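Local coordinates for uncharacterized protein (Pyrococcus furiosus DSM 3638, PDB 3WZ2) that probably acts as a proteasome-assembly chaperone of the PAC2 family, being an archaeal homolog of such chaperones that forms a five-chain assembly, at residues Gly25-Gly30 against Arg223-Gln228; Leu62-Arg67 against Pro71-Gly76. All coordinates share one frame; numbering follows the deposited sequence.

In the fold
From the N terminus, the chain leaves strand 21-24 into the loop 25-30, the first side of contact 1, which closes only near the C terminus on helix 223-235, with 192 residues in between. Contact 2 falls wholly inside that long loop: strand 60-64 turns back into strand 67-69, and segments 62-67 and 71-76, three residues apart in sequence, pack together at the start of strand 72-77. The two contacts therefore nest and do not cross. Contact 1 sets the C-terminal helix against the loop that leaves strand 21-24, a central strand of the mixed sheet, while contact 2 ties a two-stranded hairpin to the same sheet. Their centres are about 18 Å apart, yet Tyr26 OH packs 3.7 Å from Leu72 CD2.

Contact 1 of 2, residues Gly25-Gly30 against Arg223-Gln228; sequences GYPGVG and RRMHEQ
Pro27 and Met225 supply the apolar half of this contact. The methyl CE of Met225 lies 3.9 Å from Pro27 CG, and the two side chains cross at about a right angle, so the methionine presents its end to the proline ring and does not run along it. The torsions explain the reach: CG of Met225 is anti to the backbone N (chi1 -163°) and the chain stays extended beyond it, carrying the methyl away from helix 223-235 to the loop between strand 21-24 and helix 32-43. Around this pair, Pro27 also packs on Ala85 and Phe88, and Met225 on Leu31.

The polar half runs through water. Gly30 N sits near the plane of the His226 ring, at its edge, but its 4.2 Å separation from NE2 is too long for a direct hydrogen bond. One water closes the gap: it accepts from Gly30 N at 2.9 Å and is hydrogen-bonded to His226 NE2 at 2.6 Å. The imidazole gets there because its CG is anti to the backbone N (chi1 -172°), and the ring also packs on Pro186.

Backbones stay well apart. The nearest CA atoms, of Gly30 and His226, are 7.6 Å from each other, and the two segments together bury just 118 Å². Gly30 has a positive phi of 68°, a conformation that favours glycine, and its backbone is hydrogen-bonded to Asp187.

No direct hydrogen bond or salt bridge crosses between the segments. The predicted coiled-coil helix thus meets the glycine-rich loop through two successive residues, one giving a thioether methyl and the other a water-bridged imidazole; the water provides a buried loop amide with an acceptor that the histidine alone is too distant to offer.

Contact 2 of 2, residues Leu62-Arg67 against Pro71-Gly76; sequences LILEGR and PLRFYG
Arg73 NH1, which has Leu62 CD2 4.0 Å away across the contact, is gripped by two oxygens: it forms a salt bridge with Asp86 OD2 and a hydrogen bond with Pro70 O. The neighbouring NE of Arg73 donates to Tyr75 OH at 2.8 Å with an N-H...O angle of 152°, the hydroxyl lying only 9° out of the guanidinium plane. These bonds fix the rotation of the flat group. CG of Arg73 stands between its backbone N and carbonyl carbon (chi1 42°), and the chain then extends toward strand 60-64.

Leu64 comes from the opposite direction and lays CD2 over one guanidinium face, 3.6 Å above the plane and offset toward the rim. Leu64 CD2 is also 4.0 Å from Tyr75 OH. Nearer the start of strand 72-77, Leu62 crosses Pro71 at about a right angle, its CD2 3.6 Å from Pro71 CA.

With an alanine in place of Arg73, Asp86 would probably be left without its charge mate and the Leu64 methyl without the flat surface it covers.

The axes of segments 62-64 and 72-76 come no closer than 11.3 Å, so side chains make this junction. Leu62 and Ile63 pair with an antiparallel strand of the second subunit; a Leu64 methyl over a pinned guanidinium and a Leu62 methyl against Pro71 thus join an intersubunit sheet to the main sheet.

Contact 1 of 2, residues Gly25-Gly30 against Arg223-Gln228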
loop_
_atom_site.group_PDB
_atom_site.type_symbol
_atom_site.label_atom_id
_atom_site.label_comp_id
_atom_site.label_asym_id
_atom_site.label_seq_id
_atom_site.Cartn_x
_atom_site.Cartn_y
_atom_site.Cartn_z
ATOM N N GLY B 25 3.691 -26.780 12.613
ATOM C CA GLY B 25 2.328 -27.129 12.231
ATOM C C GLY B 25 1.440 -25.906 12.086
ATOM O O GLY B 25 0.389 -25.825 12.718
ATOM N N TYR B 26 1.834 -24.974 11.226
ATOM C CA TYR B 26 1.052 -23.754 11.008
ATOM C C TYR B 26 -0.251 -24.082 10.268
ATOM O O TYR B 26 -0.352 -25.121 9.625
ATOM C CB TYR B 26 1.844 -22.697 10.223
ATOM C CG TYR B 26 2.751 -21.783 11.068
ATOM C CD1 TYR B 26 3.249 -22.208 12.283
ATOM C CD2 TYR B 26 3.059 -20.481 10.636
ATOM C CE1 TYR B 26 4.043 -21.403 13.068
ATOM C CE2 TYR B 26 3.870 -19.663 11.409
ATOM C CZ TYR B 26 4.370 -20.122 12.619
ATOM O OH TYR B 26 5.176 -19.356 13.425
ATOM N N PRO B 27 -1.245 -23.189 10.341
ATOM C CA PRO B 27 -2.489 -23.453 9.631
ATOM C C PRO B 27 -2.324 -23.644 8.151
ATOM O O PRO B 27 -1.546 -22.956 7.510
ATOM C CB PRO B 27 -3.331 -22.191 9.894
ATOM C CG PRO B 27 -2.748 -21.599 11.143
ATOM C CD PRO B 27 -1.291 -21.914 11.085
ATOM N N GLY B 28 -3.065 -24.577 7.601
ATOM C CA GLY B 28 -2.936 -24.947 6.196
ATOM C C GLY B 28 -4.083 -25.914 5.902
ATOM O O GLY B 28 -5.040 -25.987 6.671
ATOM N N VAL B 29 -3.971 -26.674 4.820
ATOM C CA VAL B 29 -5.092 -27.470 4.305
ATOM C C VAL B 29 -5.567 -28.466 5.354
ATOM O O VAL B 29 -4.766 -29.151 5.974
ATOM C CB VAL B 29 -4.637 -28.385 3.107
ATOM C CG1 VAL B 29 -5.842 -29.053 2.445
ATOM C CG2 VAL B 29 -3.817 -27.647 2.052
ATOM N N GLY B 30 -6.869 -28.538 5.539
ATOM C CA GLY B 30 -7.487 -29.413 6.523
ATOM C C GLY B 30 -7.230 -29.068 7.958
ATOM O O GLY B 30 -7.651 -29.804 8.851
ATOM N N ARG B 223 -14.412 -25.155 12.781
ATOM C CA ARG B 223 -15.067 -24.946 11.493
ATOM C C ARG B 223 -15.040 -23.464 11.074
ATOM O O ARG B 223 -14.905 -23.166 9.885
ATOM C CB ARG B 223 -16.502 -25.507 11.489
ATOM C CG ARG B 223 -17.307 -25.131 10.231
ATOM C CD ARG B 223 -18.787 -25.586 10.241
ATOM N NE ARG B 223 -19.388 -25.356 11.562
ATOM C CZ ARG B 223 -19.741 -24.148 12.024
ATOM N NH1 ARG B 223 -19.576 -23.045 11.286
ATOM N NH2 ARG B 223 -20.267 -24.028 13.239
ATOM N N ARG B 224 -15.114 -22.552 12.041
ATOM C CA ARG B 224 -15.009 -21.121 11.735
ATOM C C ARG B 224 -13.577 -20.757 11.306
ATOM O O ARG B 224 -13.391 -20.166 10.248
ATOM C CB ARG B 224 -15.549 -20.211 12.870
ATOM C CG ARG B 224 -14.499 -19.518 13.721
ATOM C CD ARG B 224 -15.018 -18.395 14.601
ATOM N NE ARG B 224 -14.003 -17.319 14.597
ATOM C CZ ARG B 224 -14.153 -16.122 15.153
ATOM N NH1 ARG B 224 -15.270 -15.821 15.808
ATOM N NH2 ARG B 224 -13.176 -15.230 15.061
ATOM N N MET B 225 -12.587 -21.128 12.113
ATOM C CA MET B 225 -11.166 -20.986 11.760
ATOM C C MET B 225 -10.851 -21.497 10.362
ATOM O O MET B 225 -10.139 -20.849 9.604
ATOM C CB MET B 225 -10.281 -21.713 12.760
ATOM C CG MET B 225 -8.842 -21.264 12.686
ATOM S SD MET B 225 -7.731 -22.382 13.539
ATOM C CE MET B 225 -6.147 -21.700 13.079
ATOM N N HIS B 226 -11.397 -22.646 10.000
ATOM C CA HIS B 226 -11.153 -23.167 8.676
ATOM C C HIS B 226 -11.730 -22.217 7.625
ATOM O O HIS B 226 -11.129 -22.006 6.565
ATOM C CB HIS B 226 -11.746 -24.568 8.521
ATOM C CG HIS B 226 -11.370 -25.234 7.243
ATOM N ND1 HIS B 226 -12.046 -25.015 6.069
ATOM C CD2 HIS B 226 -10.363 -26.088 6.941
ATOM C CE1 HIS B 226 -11.475 -25.704 5.094
ATOM N NE2 HIS B 226 -10.446 -26.361 5.598
ATOM N N GLU B 227 -12.933 -21.723 7.904
ATOM C CA GLU B 227 -13.644 -20.778 7.044
ATOM C C GLU B 227 -12.861 -19.481 6.874
ATOM O O GLU B 227 -12.596 -19.056 5.757
ATOM C CB GLU B 227 -15.011 -20.468 7.679
ATOM C CG GLU B 227 -16.203 -20.472 6.774
ATOM C CD GLU B 227 -16.153 -21.562 5.724
ATOM O OE1 GLU B 227 -16.006 -22.736 6.122
ATOM O OE2 GLU B 227 -16.250 -21.252 4.515
ATOM N N GLN B 228 -12.490 -18.884 8.001
ATOM C CA GLN B 228 -11.546 -17.765 8.050
ATOM C C GLN B 228 -10.357 -18.002 7.119
ATOM O O GLN B 228 -10.014 -17.153 6.305
ATOM C CB GLN B 228 -10.993 -17.590 9.476
ATOM C CG GLN B 228 -11.541 -16.486 10.376
ATOM C CD GLN B 228 -13.049 -16.288 10.352
ATOM O OE1 GLN B 228 -13.596 -15.910 9.320
ATOM N NE2 GLN B 228 -13.723 -16.498 11.499
HETATM O O HOH W 1 -8.532 -26.867 3.861
#

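Contact 2 of 2, residues Leu62-Arg67 against Pro71-Gly76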
loop_
_atom_site.group_PDB
_atom_site.type_symbol
_atom_site.label_atom_id
_atom_site.label_comp_id
_atom_site.label_asym_id
_atom_site.label_seq_id
_atom_site.Cartn_x
_atom_site.Cartn_y
_atom_site.Cartn_z
ATOM N N LEU B 62 -4.190 -14.664 23.561
ATOM C CA LEU B 62 -5.025 -15.829 23.810
ATOM C C LEU B 62 -4.848 -16.242 25.235
ATOM O O LEU B 62 -3.728 -16.243 25.743
ATOM C CB LEU B 62 -4.614 -16.984 22.926
ATOM C CG LEU B 62 -5.063 -16.906 21.498
ATOM C CD1 LEU B 62 -6.101 -15.823 21.263
ATOM C CD2 LEU B 62 -3.913 -16.768 20.526
ATOM N N ILE B 63 -5.940 -16.564 25.899
ATOM C CA ILE B 63 -5.854 -17.040 27.257
ATOM C C ILE B 63 -5.993 -18.548 27.200
ATOM O O ILE B 63 -6.982 -19.049 26.698
ATOM C CB ILE B 63 -6.938 -16.451 28.165
ATOM C CG1 ILE B 63 -7.040 -14.934 28.020
ATOM C CG2 ILE B 63 -6.676 -16.835 29.603
ATOM C CD1 ILE B 63 -5.758 -14.193 28.275
ATOM N N LEU B 64 -5.002 -19.248 27.739
ATOM C CA LEU B 64 -4.978 -20.706 27.781
ATOM C C LEU B 64 -4.647 -21.111 29.202
ATOM O O LEU B 64 -3.594 -20.730 29.717
ATOM C CB LEU B 64 -3.902 -21.266 26.847
ATOM C CG LEU B 64 -4.079 -21.526 25.363
ATOM C CD1 LEU B 64 -5.392 -20.977 24.867
ATOM C CD2 LEU B 64 -2.926 -21.006 24.514
ATOM N N GLU B 65 -5.564 -21.825 29.858
ATOM C CA GLU B 65 -5.386 -22.225 31.269
ATOM C C GLU B 65 -5.059 -21.040 32.184
ATOM O O GLU B 65 -4.176 -21.123 33.041
ATOM C CB GLU B 65 -4.272 -23.276 31.375
ATOM C CG GLU B 65 -4.463 -24.438 30.412
ATOM C CD GLU B 65 -3.678 -25.684 30.798
ATOM O OE1 GLU B 65 -3.819 -26.201 31.934
ATOM O OE2 GLU B 65 -2.909 -26.142 29.942
ATOM N N GLY B 66 -5.742 -19.915 31.970
ATOM C CA GLY B 66 -5.517 -18.739 32.808
ATOM C C GLY B 66 -4.168 -18.077 32.644
ATOM O O GLY B 66 -3.717 -17.368 33.533
ATOM N N ARG B 67 -3.538 -18.253 31.484
ATOM C CA ARG B 67 -2.291 -17.571 31.163
ATOM C C ARG B 67 -2.414 -16.868 29.820
ATOM O O ARG B 67 -2.874 -17.456 28.844
ATOM C CB ARG B 67 -1.146 -18.576 31.119
ATOM C CG ARG B 67 -0.804 -19.112 32.493
ATOM C CD ARG B 67 0.557 -19.779 32.563
ATOM N NE ARG B 67 0.635 -20.604 33.767
ATOM C CZ ARG B 67 0.283 -21.889 33.825
ATOM N NH1 ARG B 67 -0.178 -22.536 32.749
ATOM N NH2 ARG B 67 0.387 -22.536 34.977
ATOM N N PRO B 71 -0.290 -15.251 19.782
ATOM C CA PRO B 71 -0.883 -16.112 18.778
ATOM C C PRO B 71 0.108 -16.946 18.003
ATOM O O PRO B 71 -0.301 -17.955 17.441
ATOM C CB PRO B 71 -1.611 -15.125 17.840
ATOM C CG PRO B 71 -0.951 -13.825 18.062
ATOM C CD PRO B 71 -0.449 -13.825 19.472
ATOM N N LEU B 72 1.383 -16.546 17.952
ATOM C CA LEU B 72 2.417 -17.359 17.301
ATOM C C LEU B 72 3.439 -17.762 18.329
ATOM O O LEU B 72 4.141 -16.920 18.862
ATOM C CB LEU B 72 3.105 -16.577 16.186
ATOM C CG LEU B 72 2.477 -16.743 14.826
ATOM C CD1 LEU B 72 1.104 -16.089 14.756
ATOM C CD2 LEU B 72 3.390 -16.154 13.766
ATOM N N ARG B 73 3.441 -19.028 18.688
ATOM C CA ARG B 73 4.164 -19.446 19.862
ATOM C C ARG B 73 4.950 -20.733 19.601
ATOM O O ARG B 73 4.669 -21.463 18.656
ATOM C CB ARG B 73 3.266 -19.580 21.118
ATOM C CG ARG B 73 1.944 -20.211 20.880
ATOM C CD ARG B 73 0.992 -20.099 22.075
ATOM N NE ARG B 73 -0.090 -21.026 21.805
ATOM C CZ ARG B 73 -1.073 -20.788 20.974
ATOM N NH1 ARG B 73 -1.159 -19.615 20.348
ATOM N NH2 ARG B 73 -2.016 -21.693 20.805
ATOM N N PHE B 74 5.939 -20.954 20.455
ATOM C CA PHE B 74 6.785 -22.141 20.443
ATOM C C PHE B 74 6.671 -22.847 21.769
ATOM O O PHE B 74 6.787 -22.220 22.829
ATOM C CB PHE B 74 8.237 -21.749 20.212
ATOM C CG PHE B 74 8.447 -21.016 18.923
ATOM C CD1 PHE B 74 8.492 -21.698 17.731
ATOM C CD2 PHE B 74 8.573 -19.630 18.906
ATOM C CE1 PHE B 74 8.671 -21.023 16.538
ATOM C CE2 PHE B 74 8.752 -18.951 17.706
ATOM C CZ PHE B 74 8.782 -19.654 16.516
ATOM N N TYR B 75 6.427 -24.157 21.706
ATOM C CA TYR B 75 6.420 -25.014 22.865
ATOM C C TYR B 75 7.638 -25.888 22.848
ATOM O O TYR B 75 8.187 -26.189 21.783
ATOM C CB TYR B 75 5.166 -25.874 22.858
ATOM C CG TYR B 75 3.889 -25.109 23.083
ATOM C CD1 TYR B 75 3.460 -24.807 24.373
ATOM C CD2 TYR B 75 3.127 -24.684 22.033
ATOM C CE1 TYR B 75 2.301 -24.100 24.605
ATOM C CE2 TYR B 75 1.950 -23.973 22.246
ATOM C CZ TYR B 75 1.556 -23.682 23.538
ATOM O OH TYR B 75 0.399 -22.990 23.729
ATOM N N GLY B 76 8.055 -26.310 24.027
ATOM C CA GLY B 76 9.318 -26.963 24.205
ATOM C C GLY B 76 9.259 -28.003 25.281
ATOM O O GLY B 76 8.619 -27.809 26.314
#